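Local coordinates for DNA replication regulator protein HobA (Helicobacter pylori, PDB 2UVP) that is required for initiation of DNA replication and increases the binding of the initiator DnaA to the oriC region, at residues 29-34 with 162-167; 138-143 with 170-175; 89-92 with 96-99; 75-78 with 82-85; 176-179 with 183-186. All coordinates share one frame; numbering follows the deposited sequence.

Contact 1 (29-34 with 162-167); sequences SGWLEL and DYKLLQ
Trp31, in the loop between helices 10-28 and 39-51, lays its indole against Lys164 and Gln167 of helix 161-180, joining the connection after helix 10-28 to the last helix of an alpha/beta fold with a parallel sheet. The apolar part of the contact is a CH-pi packing. With CG turned between its backbone N and carbonyl carbon (chi1 75°), Trp31 presents one ring face to the extended Lys164 side chain, whose CD stands 3.7 Å from the centroid of the six-membered ring and nearly over it. Leu32 CB covers the opposite face, so the indole is sandwiched between its own neighbour and the lysine methylenes. Lys164 NZ lies 4.5 Å from the centroid of the five-membered ring, an off-centre cation-pi contact, and also forms a salt bridge with Asp158.

At the ring edge the interaction is a hydrogen bond. Trp31 NE1 donates to Gln167 OE1 at 2.8 Å with an N-H...O angle of 160°. The oxygen is close to the indole plane, yet NE1 sits well above the plane of the amide carbonyl, since the ring and amide planes stand 85° apart. The bond fixes which amide end faces the ring and sends NE2 alongside Leu32 CD2. Gln167 NE2 also hydrogen-bonds a polar side chain of a neighbouring subunit, placing the contact beside an interface. One water completes the network: it donates to Ser29 O and accepts from Leu32 N, and Gln167 NE2 donates to it at 2.9 Å.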
# COMPACT_ATOMS: atom_id res chain seq x y z
N SER A 29 -24.97 24.97 -2.47
CA SER A 29 -24.93 24.37 -1.14
C SER A 29 -26.23 23.67 -0.72
O SER A 29 -26.22 22.85 0.19
CB SER A 29 -24.55 25.42 -0.09
OG SER A 29 -25.61 26.34 0.14
N GLY A 30 -27.36 24.03 -1.36
CA GLY A 30 -28.64 23.37 -1.04
C GLY A 30 -28.99 22.22 -1.97
O GLY A 30 -30.12 21.74 -1.95
N TRP A 31 -28.02 21.72 -2.72
CA TRP A 31 -28.24 20.69 -3.73
C TRP A 31 -28.90 19.44 -3.13
O TRP A 31 -29.73 18.80 -3.77
CB TRP A 31 -26.91 20.32 -4.42
CG TRP A 31 -26.02 19.47 -3.56
CD1 TRP A 31 -25.16 19.91 -2.59
CD2 TRP A 31 -25.93 18.03 -3.55
NE1 TRP A 31 -24.53 18.83 -1.99
CE2 TRP A 31 -24.99 17.67 -2.56
CE3 TRP A 31 -26.55 17.01 -4.30
CZ2 TRP A 31 -24.64 16.34 -2.29
CZ3 TRP A 31 -26.21 15.67 -4.03
CH2 TRP A 31 -25.26 15.35 -3.04
N LEU A 32 -28.53 19.09 -1.89
CA LEU A 32 -29.04 17.84 -1.32
C LEU A 32 -30.53 17.90 -0.99
O LEU A 32 -31.20 16.88 -0.97
CB LEU A 32 -28.18 17.40 -0.13
CG LEU A 32 -28.32 15.95 0.39
CD1 LEU A 32 -28.32 14.92 -0.73
CD2 LEU A 32 -27.15 15.72 1.39
N GLU A 33 -31.05 19.11 -0.74
CA GLU A 33 -32.49 19.31 -0.52
C GLU A 33 -33.29 18.98 -1.78
O GLU A 33 -34.46 18.61 -1.70
CB GLU A 33 -32.76 20.76 -0.14
CG GLU A 33 -32.14 21.18 1.18
CD GLU A 33 -32.71 22.48 1.67
OE1 GLU A 33 -33.95 22.56 1.77
OE2 GLU A 33 -31.94 23.43 1.96
N LEU A 34 -32.63 19.11 -2.93
CA LEU A 34 -33.26 18.87 -4.24
C LEU A 34 -32.91 17.50 -4.83
O LEU A 34 -33.36 17.14 -5.93
CB LEU A 34 -32.85 19.99 -5.21
CG LEU A 34 -33.22 21.44 -4.86
CD1 LEU A 34 -32.50 22.41 -5.80
CD2 LEU A 34 -34.74 21.64 -4.94
N ASP A 162 -16.30 16.43 -5.52
CA ASP A 162 -15.46 16.03 -4.37
C ASP A 162 -16.09 16.49 -3.04
O ASP A 162 -16.10 15.75 -2.07
CB ASP A 162 -14.05 16.57 -4.55
CG ASP A 162 -13.34 15.97 -5.76
OD1 ASP A 162 -13.80 14.92 -6.28
OD2 ASP A 162 -12.31 16.53 -6.18
N TYR A 163 -16.61 17.72 -2.99
CA TYR A 163 -17.30 18.18 -1.80
C TYR A 163 -18.56 17.37 -1.50
O TYR A 163 -18.84 17.05 -0.33
CB TYR A 163 -17.73 19.64 -1.99
CG TYR A 163 -16.62 20.63 -2.29
CD1 TYR A 163 -15.83 21.15 -1.27
CD2 TYR A 163 -16.43 21.11 -3.58
CE1 TYR A 163 -14.84 22.12 -1.53
CE2 TYR A 163 -15.45 22.07 -3.86
CZ TYR A 163 -14.66 22.56 -2.83
OH TYR A 163 -13.73 23.54 -3.10
N LYS A 164 -19.32 17.03 -2.54
CA LYS A 164 -20.55 16.28 -2.36
C LYS A 164 -20.27 14.90 -1.79
O LYS A 164 -21.02 14.39 -0.96
CB LYS A 164 -21.29 16.17 -3.71
CG LYS A 164 -21.78 17.54 -4.20
CD LYS A 164 -22.68 17.45 -5.47
CE LYS A 164 -23.03 18.90 -5.89
NZ LYS A 164 -23.83 18.95 -7.13
N LEU A 165 -19.17 14.31 -2.22
CA LEU A 165 -18.78 13.01 -1.65
C LEU A 165 -18.56 13.12 -0.12
O LEU A 165 -19.07 12.30 0.63
CB LEU A 165 -17.55 12.45 -2.35
CG LEU A 165 -17.77 11.98 -3.81
CD1 LEU A 165 -16.44 11.63 -4.45
CD2 LEU A 165 -18.74 10.78 -3.86
N LEU A 166 -17.80 14.12 0.31
CA LEU A 166 -17.60 14.37 1.75
C LEU A 166 -18.94 14.57 2.45
O LEU A 166 -19.17 14.06 3.56
CB LEU A 166 -16.70 15.58 1.98
CG LEU A 166 -15.28 15.50 1.45
CD1 LEU A 166 -14.54 16.73 1.91
CD2 LEU A 166 -14.58 14.25 1.98
N GLN A 167 -19.80 15.35 1.81
CA GLN A 167 -21.05 15.74 2.43
C GLN A 167 -21.95 14.49 2.61
O GLN A 167 -22.57 14.30 3.68
CB GLN A 167 -21.73 16.79 1.58
CG GLN A 167 -22.91 17.40 2.29
CD GLN A 167 -23.66 18.40 1.42
OE1 GLN A 167 -23.14 18.87 0.41
NE2 GLN A 167 -24.92 18.66 1.78
O HOH W 1 -26.81 20.22 0.21

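Contact 2 (138-143 with 170-175); sequences PSFLWL and KLFENA
In the core of this alpha/beta fold, strand 139-143 of the parallel sheet is faced by helix 161-180, and segments 138-143 and 170-175 meet through one pair of phenylalanines, Phe140 and Phe172, while Trp142 reaches Leu165 and Leu168 of the same helix. The backbones stay well apart, with the CA atoms of Phe140 and Phe172 11.2 Å from each other, so the rings span the layer between sheet and helix. Each has CG anti to its own backbone nitrogen (chi1 -175° in Phe140 and 173° in Phe172), which extends the two side chains into that layer. The outer part of the Phe140 ring meets one side of the Phe172 ring: Phe140 CE1 is 4.0 Å from Phe172 CD1, and Phe140 CZ is 4.1 Å from that same CD1. The centroids lie 5.6 Å apart and the planes are inclined at 43°, evidence for an oblique van der Waals pairing.

Other aromatics close around the pair. Trp119 meets Phe140 with its ring inclined and Phe172 edge-to-face, while Thr46 of helix 39-51 touches both phenylalanines. On the helix side, Lys170 O receives two donors from Asn174, the backbone N and the side-chain ND2, which arrive from opposite faces of the carbonyl plane; the ND2 to O hydrogen bond is 2.8 Å long. Within the strand, Trp142 turns the edge of its indole to Phe140, placing its NE1 over the centre of the Phe140 ring, 3.2 Å above the plane.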
# COMPACT_ATOMS: atom_id res chain seq x y z
N PRO A 138 -26.39 -7.68 -1.23
CA PRO A 138 -26.82 -6.31 -0.97
C PRO A 138 -25.74 -5.31 -1.36
O PRO A 138 -24.55 -5.64 -1.35
CB PRO A 138 -27.03 -6.31 0.55
CG PRO A 138 -27.31 -7.73 0.89
CD PRO A 138 -26.47 -8.53 -0.03
N SER A 139 -26.16 -4.10 -1.73
CA SER A 139 -25.20 -3.06 -2.13
C SER A 139 -25.65 -1.64 -1.77
O SER A 139 -26.84 -1.38 -1.54
CB SER A 139 -24.85 -3.18 -3.61
OG SER A 139 -25.99 -2.98 -4.42
N PHE A 140 -24.68 -0.74 -1.69
CA PHE A 140 -24.90 0.68 -1.42
C PHE A 140 -24.09 1.34 -2.50
O PHE A 140 -22.86 1.45 -2.39
CB PHE A 140 -24.31 0.97 -0.04
CG PHE A 140 -24.54 2.36 0.51
CD1 PHE A 140 -23.59 2.90 1.39
CD2 PHE A 140 -25.71 3.09 0.26
CE1 PHE A 140 -23.78 4.17 2.00
CE2 PHE A 140 -25.91 4.35 0.86
CZ PHE A 140 -24.94 4.89 1.72
N LEU A 141 -24.76 1.73 -3.58
CA LEU A 141 -24.06 2.12 -4.79
C LEU A 141 -24.18 3.61 -5.06
O LEU A 141 -25.30 4.15 -5.18
CB LEU A 141 -24.57 1.34 -6.00
CG LEU A 141 -24.51 -0.19 -5.88
CD1 LEU A 141 -25.08 -0.88 -7.14
CD2 LEU A 141 -23.11 -0.68 -5.59
N TRP A 142 -23.03 4.26 -5.15
CA TRP A 142 -22.97 5.68 -5.43
C TRP A 142 -22.40 5.78 -6.81
O TRP A 142 -21.18 5.69 -7.00
CB TRP A 142 -22.05 6.36 -4.42
CG TRP A 142 -22.46 6.30 -2.98
CD1 TRP A 142 -23.33 5.43 -2.38
CD2 TRP A 142 -21.95 7.14 -1.95
NE1 TRP A 142 -23.40 5.70 -1.02
CE2 TRP A 142 -22.56 6.76 -0.74
CE3 TRP A 142 -21.04 8.22 -1.94
CZ2 TRP A 142 -22.30 7.41 0.48
CZ3 TRP A 142 -20.77 8.86 -0.72
CH2 TRP A 142 -21.40 8.46 0.47
N LEU A 143 -23.28 5.94 -7.80
CA LEU A 143 -22.89 5.76 -9.19
C LEU A 143 -23.18 6.98 -10.03
O LEU A 143 -23.96 7.84 -9.62
CB LEU A 143 -23.65 4.56 -9.81
CG LEU A 143 -23.54 3.22 -9.06
CD1 LEU A 143 -24.51 2.19 -9.68
CD2 LEU A 143 -22.11 2.72 -9.06
N LYS A 170 -20.57 12.35 5.42
CA LYS A 170 -20.85 12.94 6.72
C LYS A 170 -22.32 12.74 7.07
O LYS A 170 -22.66 12.53 8.25
CB LYS A 170 -20.45 14.41 6.72
CG LYS A 170 -18.90 14.60 6.76
CD LYS A 170 -18.52 16.04 6.47
CE LYS A 170 -16.97 16.25 6.45
NZ LYS A 170 -16.31 15.78 7.73
N LEU A 171 -23.19 12.77 6.06
CA LEU A 171 -24.60 12.47 6.28
C LEU A 171 -24.75 11.00 6.74
O LEU A 171 -25.43 10.72 7.75
CB LEU A 171 -25.40 12.69 5.00
CG LEU A 171 -26.87 12.30 5.05
CD1 LEU A 171 -27.63 13.16 6.08
CD2 LEU A 171 -27.48 12.45 3.64
N PHE A 172 -24.11 10.08 6.01
CA PHE A 172 -24.14 8.68 6.37
C PHE A 172 -23.64 8.42 7.79
O PHE A 172 -24.33 7.74 8.56
CB PHE A 172 -23.34 7.82 5.37
CG PHE A 172 -23.21 6.41 5.81
CD1 PHE A 172 -24.28 5.53 5.68
CD2 PHE A 172 -22.05 5.96 6.44
CE1 PHE A 172 -24.19 4.21 6.13
CE2 PHE A 172 -21.95 4.63 6.90
CZ PHE A 172 -23.03 3.75 6.72
N GLU A 173 -22.48 8.96 8.16
CA GLU A 173 -21.94 8.68 9.49
C GLU A 173 -22.79 9.28 10.63
O GLU A 173 -22.92 8.69 11.70
CB GLU A 173 -20.47 9.11 9.60
CG GLU A 173 -20.28 10.61 9.56
CD GLU A 173 -18.86 11.05 9.91
OE1 GLU A 173 -18.17 10.38 10.71
OE2 GLU A 173 -18.48 12.10 9.38
N ASN A 174 -23.36 10.46 10.39
CA ASN A 174 -24.26 11.06 11.39
C ASN A 174 -25.53 10.23 11.54
O ASN A 174 -26.01 10.00 12.66
CB ASN A 174 -24.59 12.48 11.02
CG ASN A 174 -23.58 13.44 11.56
OD1 ASN A 174 -23.75 13.99 12.68
ND2 ASN A 174 -22.51 13.65 10.80
N ALA A 175 -26.06 9.75 10.41
CA ALA A 175 -27.25 8.92 10.41
C ALA A 175 -26.97 7.63 11.15
O ALA A 175 -27.72 7.27 12.05
CB ALA A 175 -27.70 8.63 9.01

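Contact 3 (89-92 with 96-99); sequences IDFN and FYPK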
# COMPACT_ATOMS: atom_id res chain seq x y z
N ILE A 89 -14.26 -3.23 5.10
CA ILE A 89 -13.17 -3.86 4.39
C ILE A 89 -12.85 -3.07 3.13
O ILE A 89 -13.77 -2.62 2.43
CB ILE A 89 -13.55 -5.31 4.00
CG1 ILE A 89 -13.67 -6.20 5.26
CG2 ILE A 89 -12.59 -5.91 2.98
CD1 ILE A 89 -15.05 -6.62 5.49
N ASP A 90 -11.55 -2.90 2.85
CA ASP A 90 -11.08 -2.32 1.60
C ASP A 90 -11.17 -3.40 0.51
O ASP A 90 -10.30 -4.27 0.40
CB ASP A 90 -9.65 -1.79 1.76
CG ASP A 90 -9.09 -1.18 0.48
OD1 ASP A 90 -9.65 -1.41 -0.62
OD2 ASP A 90 -8.06 -0.47 0.60
N PHE A 91 -12.22 -3.33 -0.29
CA PHE A 91 -12.44 -4.31 -1.34
C PHE A 91 -11.47 -4.13 -2.51
O PHE A 91 -11.01 -5.13 -3.07
CB PHE A 91 -13.92 -4.27 -1.78
CG PHE A 91 -14.29 -5.36 -2.77
CD1 PHE A 91 -13.94 -6.68 -2.54
CD2 PHE A 91 -15.06 -5.06 -3.89
CE1 PHE A 91 -14.30 -7.69 -3.44
CE2 PHE A 91 -15.42 -6.06 -4.80
CZ PHE A 91 -15.04 -7.38 -4.57
N ASN A 92 -11.14 -2.88 -2.86
CA ASN A 92 -10.15 -2.61 -3.92
C ASN A 92 -8.89 -3.40 -3.65
O ASN A 92 -8.26 -3.87 -4.59
CB ASN A 92 -9.72 -1.13 -3.99
CG ASN A 92 -10.64 -0.26 -4.87
OD1 ASN A 92 -10.22 0.78 -5.40
ND2 ASN A 92 -11.87 -0.64 -4.98
N PHE A 96 -9.88 -10.73 -3.63
CA PHE A 96 -11.14 -11.16 -4.26
C PHE A 96 -11.66 -10.13 -5.24
O PHE A 96 -12.66 -10.37 -5.91
CB PHE A 96 -12.23 -11.45 -3.23
CG PHE A 96 -11.73 -12.21 -2.05
CD1 PHE A 96 -10.75 -13.19 -2.20
CD2 PHE A 96 -12.21 -11.92 -0.78
CE1 PHE A 96 -10.27 -13.89 -1.07
CE2 PHE A 96 -11.74 -12.62 0.34
CZ PHE A 96 -10.77 -13.61 0.18
N TYR A 97 -11.00 -8.97 -5.30
CA TYR A 97 -11.43 -7.97 -6.26
C TYR A 97 -11.36 -8.59 -7.65
O TYR A 97 -10.34 -9.18 -8.01
CB TYR A 97 -10.55 -6.74 -6.19
CG TYR A 97 -11.09 -5.61 -7.01
CD1 TYR A 97 -11.95 -4.66 -6.46
CD2 TYR A 97 -10.75 -5.49 -8.37
CE1 TYR A 97 -12.45 -3.60 -7.24
CE2 TYR A 97 -11.26 -4.45 -9.15
CZ TYR A 97 -12.10 -3.51 -8.57
OH TYR A 97 -12.59 -2.49 -9.36
N PRO A 98 -12.46 -8.49 -8.42
CA PRO A 98 -12.53 -9.17 -9.71
C PRO A 98 -11.79 -8.39 -10.78
O PRO A 98 -12.28 -7.37 -11.26
CB PRO A 98 -14.02 -9.19 -10.01
CG PRO A 98 -14.53 -7.93 -9.35
CD PRO A 98 -13.71 -7.76 -8.11
N LYS A 99 -10.60 -8.85 -11.10
CA LYS A 99 -9.94 -8.43 -12.32
C LYS A 99 -10.47 -9.31 -13.45
O LYS A 99 -10.90 -8.79 -14.49
CB LYS A 99 -8.42 -8.51 -12.17
CG LYS A 99 -7.86 -7.24 -11.56
CD LYS A 99 -7.11 -7.50 -10.27
CE LYS A 99 -6.91 -6.18 -9.53
NZ LYS A 99 -6.49 -6.37 -8.10
O HOH W 2 -6.91 -6.08 -5.19
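Phe91, just past the end of strand 88-90, pushes its ring into a hollow made by Phe96, Tyr97 and Pro98, where the chain doubles back before helix 102-112. The anti placement of CG relative to the backbone N (chi1 -174°) brings the end of the ring to the returning segment, although the side chain does not start out toward it. Its tip, CZ, fits against Pro98 CD at 3.8 Å, and CE1 approaches Phe96 CB at 4.3 Å. Tyr97 fills the next position: its CD1 lies over one face of the Phe91 ring, toward the rim, 4.1 Å from CD2 of Phe91. The side chains cross at about a right angle and the ring planes at 51°, an oblique pairing.

A second bump is the tyrosine ring itself. Asn92 runs beside it in the same direction, and Tyr97 CD1 rests 3.7 Å from Asn92 CA. Within its own segment, Pro98 CD lies over a face of the Tyr97 ring, near the rim, so proline meets both aromatics. Leu129 of helix 127-133 touches Phe91 and Tyr97, and Ile109 of helix 102-112 packs on Phe91 and Phe96. Ser94 OG hydrogen-bonds both Phe91 O and Phe96 N, and a water donates to Asn92 O and weakly accepts from Lys99 NZ. With no direct hydrogen bond joining the segments, shape complementarity and apolar burial probably hold this turn together; polar linkage is indirect, through Ser94 between the segments and a water at the edge.

Contact 4 (75-78 with 82-85); sequences LNPK and ERPL
Leu75, the last residue of helix 65-75, offers its carbonyl oxygen to Arg83 across the connection that leads to strand 88-90. Arg83 NH2 donates to Leu75 O at 2.9 Å with an N-H...O angle of 152°; the donor stands above the carbonyl plane, and the oxygen lies near the edge of the guanidinium. A bend at chi3 (62°) folds the arginine so that its group returns to the helix terminus. A water joins the same site, accepting from Arg83 NE at 2.8 Å and lying within 2.7 Å of Leu75 O and 2.6 Å of Pro84 O.

Next, Asn76 leaves helical geometry. Its OD1 accepts a hydrogen bond from Leu86 N and also lies 3.6 Å from Leu85 CD1, the two side chains crossing at about a right angle. Pro77 CG then lies over one face of the Arg83 guanidinium, with Pro77 CD 3.7 Å from Arg83 NE. Phe177 of helix 161-180 touches both Arg83 and Pro84.

Because the carbonyls at a helix's C-terminal end lack partners from a following turn, the positively charged Arg83 is well suited to this acceptor and probably interacts favourably with the helix dipole.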
# COMPACT_ATOMS: atom_id res chain seq x y z
N LEU A 75 -14.58 5.79 9.30
CA LEU A 75 -15.44 4.79 9.94
C LEU A 75 -14.73 4.12 11.10
O LEU A 75 -15.35 3.86 12.13
CB LEU A 75 -15.97 3.76 8.94
CG LEU A 75 -17.08 4.31 8.04
CD1 LEU A 75 -17.55 3.27 7.02
CD2 LEU A 75 -18.27 4.85 8.82
N ASN A 76 -13.43 3.85 10.93
CA ASN A 76 -12.62 3.29 12.01
C ASN A 76 -11.38 4.13 12.23
O ASN A 76 -10.31 3.78 11.75
CB ASN A 76 -12.25 1.84 11.73
CG ASN A 76 -13.42 0.89 11.90
OD1 ASN A 76 -14.12 0.91 12.94
ND2 ASN A 76 -13.66 0.06 10.89
N PRO A 77 -11.53 5.25 12.95
CA PRO A 77 -10.40 6.14 13.17
C PRO A 77 -9.34 5.47 14.05
O PRO A 77 -9.64 4.46 14.71
CB PRO A 77 -11.03 7.34 13.88
CG PRO A 77 -12.23 6.78 14.56
CD PRO A 77 -12.76 5.76 13.60
N LYS A 78 -8.12 6.02 14.05
CA LYS A 78 -7.01 5.43 14.82
C LYS A 78 -7.36 5.26 16.30
O LYS A 78 -7.06 4.22 16.90
CB LYS A 78 -5.73 6.24 14.67
CG LYS A 78 -4.75 5.69 13.64
CD LYS A 78 -3.29 5.74 14.13
CE LYS A 78 -2.93 7.07 14.80
NZ LYS A 78 -1.46 7.19 15.07
N GLU A 82 -14.95 5.62 22.29
CA GLU A 82 -16.08 4.78 22.71
C GLU A 82 -16.82 4.08 21.56
O GLU A 82 -17.74 3.28 21.80
CB GLU A 82 -17.06 5.60 23.55
CG GLU A 82 -16.63 5.76 25.01
CD GLU A 82 -17.68 6.46 25.85
OE1 GLU A 82 -18.43 5.76 26.55
OE2 GLU A 82 -17.76 7.70 25.79
N ARG A 83 -16.41 4.36 20.33
CA ARG A 83 -17.07 3.81 19.14
C ARG A 83 -16.90 2.30 19.01
O ARG A 83 -15.90 1.73 19.48
CB ARG A 83 -16.50 4.44 17.86
CG ARG A 83 -16.57 5.94 17.77
CD ARG A 83 -15.63 6.41 16.69
NE ARG A 83 -15.96 5.89 15.36
CZ ARG A 83 -16.62 6.59 14.43
NH1 ARG A 83 -17.04 7.82 14.70
NH2 ARG A 83 -16.86 6.07 13.24
N PRO A 84 -17.85 1.63 18.33
CA PRO A 84 -17.64 0.22 18.00
C PRO A 84 -16.57 0.10 16.93
O PRO A 84 -16.31 1.07 16.20
CB PRO A 84 -18.98 -0.20 17.40
CG PRO A 84 -19.56 1.08 16.85
CD PRO A 84 -19.14 2.14 17.82
N LEU A 85 -15.95 -1.07 16.83
CA LEU A 85 -15.11 -1.37 15.68
C LEU A 85 -16.02 -1.83 14.55
O LEU A 85 -16.60 -2.93 14.62
CB LEU A 85 -14.10 -2.46 16.03
CG LEU A 85 -13.14 -2.89 14.91
CD1 LEU A 85 -12.23 -1.74 14.45
CD2 LEU A 85 -12.30 -4.08 15.40
O HOH W 3 -15.80 3.18 14.75

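Contact 5 (176-179 with 183-186); sequences LFSV and KVTL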
# COMPACT_ATOMS: atom_id res chain seq x y z
N LEU A 176 -25.86 6.97 10.81
CA LEU A 176 -25.47 5.74 11.51
C LEU A 176 -25.37 5.88 13.03
O LEU A 176 -25.95 5.07 13.77
CB LEU A 176 -24.14 5.23 10.95
CG LEU A 176 -23.49 4.04 11.66
CD1 LEU A 176 -24.40 2.83 11.65
CD2 LEU A 176 -22.15 3.72 10.98
N PHE A 177 -24.62 6.88 13.51
CA PHE A 177 -24.40 7.03 14.93
C PHE A 177 -25.62 7.59 15.64
O PHE A 177 -25.88 7.28 16.81
CB PHE A 177 -23.14 7.84 15.22
CG PHE A 177 -21.91 7.01 15.09
CD1 PHE A 177 -21.33 6.80 13.84
CD2 PHE A 177 -21.37 6.38 16.20
CE1 PHE A 177 -20.22 6.00 13.70
CE2 PHE A 177 -20.25 5.56 16.08
CZ PHE A 177 -19.67 5.37 14.83
N SER A 178 -26.40 8.39 14.91
CA SER A 178 -27.70 8.80 15.42
C SER A 178 -28.56 7.60 15.78
O SER A 178 -29.20 7.60 16.83
CB SER A 178 -28.42 9.74 14.44
OG SER A 178 -27.81 11.01 14.49
N VAL A 179 -28.57 6.56 14.94
CA VAL A 179 -29.34 5.38 15.34
C VAL A 179 -28.62 4.52 16.38
O VAL A 179 -29.25 4.04 17.33
CB VAL A 179 -30.05 4.58 14.17
CG1 VAL A 179 -30.01 5.30 12.82
CG2 VAL A 179 -29.64 3.14 14.10
N LYS A 183 -30.67 8.16 19.14
CA LYS A 183 -31.18 9.52 18.99
C LYS A 183 -32.32 9.52 17.97
O LYS A 183 -33.22 10.37 18.00
CB LYS A 183 -30.05 10.45 18.55
CG LYS A 183 -30.49 11.73 17.83
CD LYS A 183 -30.61 12.93 18.76
CE LYS A 183 -31.34 14.08 18.09
NZ LYS A 183 -30.63 14.58 16.89
N VAL A 184 -32.25 8.55 17.06
CA VAL A 184 -33.12 8.45 15.91
C VAL A 184 -33.52 6.99 15.79
O VAL A 184 -32.69 6.10 16.05
CB VAL A 184 -32.35 8.87 14.62
CG1 VAL A 184 -33.09 8.49 13.37
CG2 VAL A 184 -32.05 10.36 14.62
N THR A 185 -34.77 6.72 15.42
CA THR A 185 -35.19 5.34 15.18
C THR A 185 -35.53 5.11 13.71
O THR A 185 -36.17 5.95 13.08
CB THR A 185 -36.38 4.89 16.09
OG1 THR A 185 -36.83 3.59 15.68
CG2 THR A 185 -37.54 5.86 16.03
N LEU A 186 -35.09 3.97 13.18
CA LEU A 186 -35.42 3.56 11.82
C LEU A 186 -36.86 3.03 11.75
O LEU A 186 -37.48 3.03 10.68
CB LEU A 186 -34.44 2.49 11.33
CG LEU A 186 -32.98 2.86 11.03
CD1 LEU A 186 -32.18 1.61 10.68
CD2 LEU A 186 -32.88 3.87 9.90
O HOH W 4 -31.90 4.33 17.78
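Ser178 O, near the C-terminal end of helix 161-180, takes two backbone donors from the chain that turns back into strand 184-185, a helix-to-strand reversal at the C-terminus of the alpha/beta fold. Lys183 N donates at 2.8 Å, nearly along the C=O axis, with an N-H...O angle of 156°. Val184 N reaches Ser178 O at 3.2 Å from above the carbonyl plane with a more bent angle of 137°, so the second bond is the longer and less straight. A water bridges the next level, donating to Val179 O at 2.7 Å and to Val184 O at 2.6 Å. Beside that bridge, Val179 CA makes a CA-H...O contact of 3.5 Å with Val184 O.

Side chains fill in around this polar centre. Ser178 OG turns aside to donate within its own helix to Asn174 O, leaving CB to touch Val184 CG2 at 3.7 Å. The valine has that methyl beside its backbone N and anti to its carbonyl carbon, the placement that brings it to the serine. Val184 and Thr185 pair in a parallel fashion with a strand of a neighbouring subunit, so a sheet runs on across the interface through this tail. Ala44 and Ser48 of helix 39-51 touch Leu186, the last residue, and Val179 packs on Ile47 and Leu51 of that helix. Across the reversal, Val179 CG1 approaches Leu186 CG at 4.2 Å.

Contacts 1, 2 and 5 all use helix 161-180. Contact 2 is the deepest, about 5 Å from the chain centre, and is purely aromatic between its segments; contact 1 is also buried but adds an indole hydrogen bond and a charge. They touch through Leu165 with Trp142 and Leu32 with Leu171. Contact 3 reaches the same sheet as contact 2, at its edge strand, and likewise relies on apolar rings. Contacts 4 and 5 are at the surface, where carbonyls near the ends of helices accept hydrogen bonds and waters assist; they meet where Phe177 packs on Arg83 and Pro84. Contact 4 also touches contact 2, through Leu75 and Phe172.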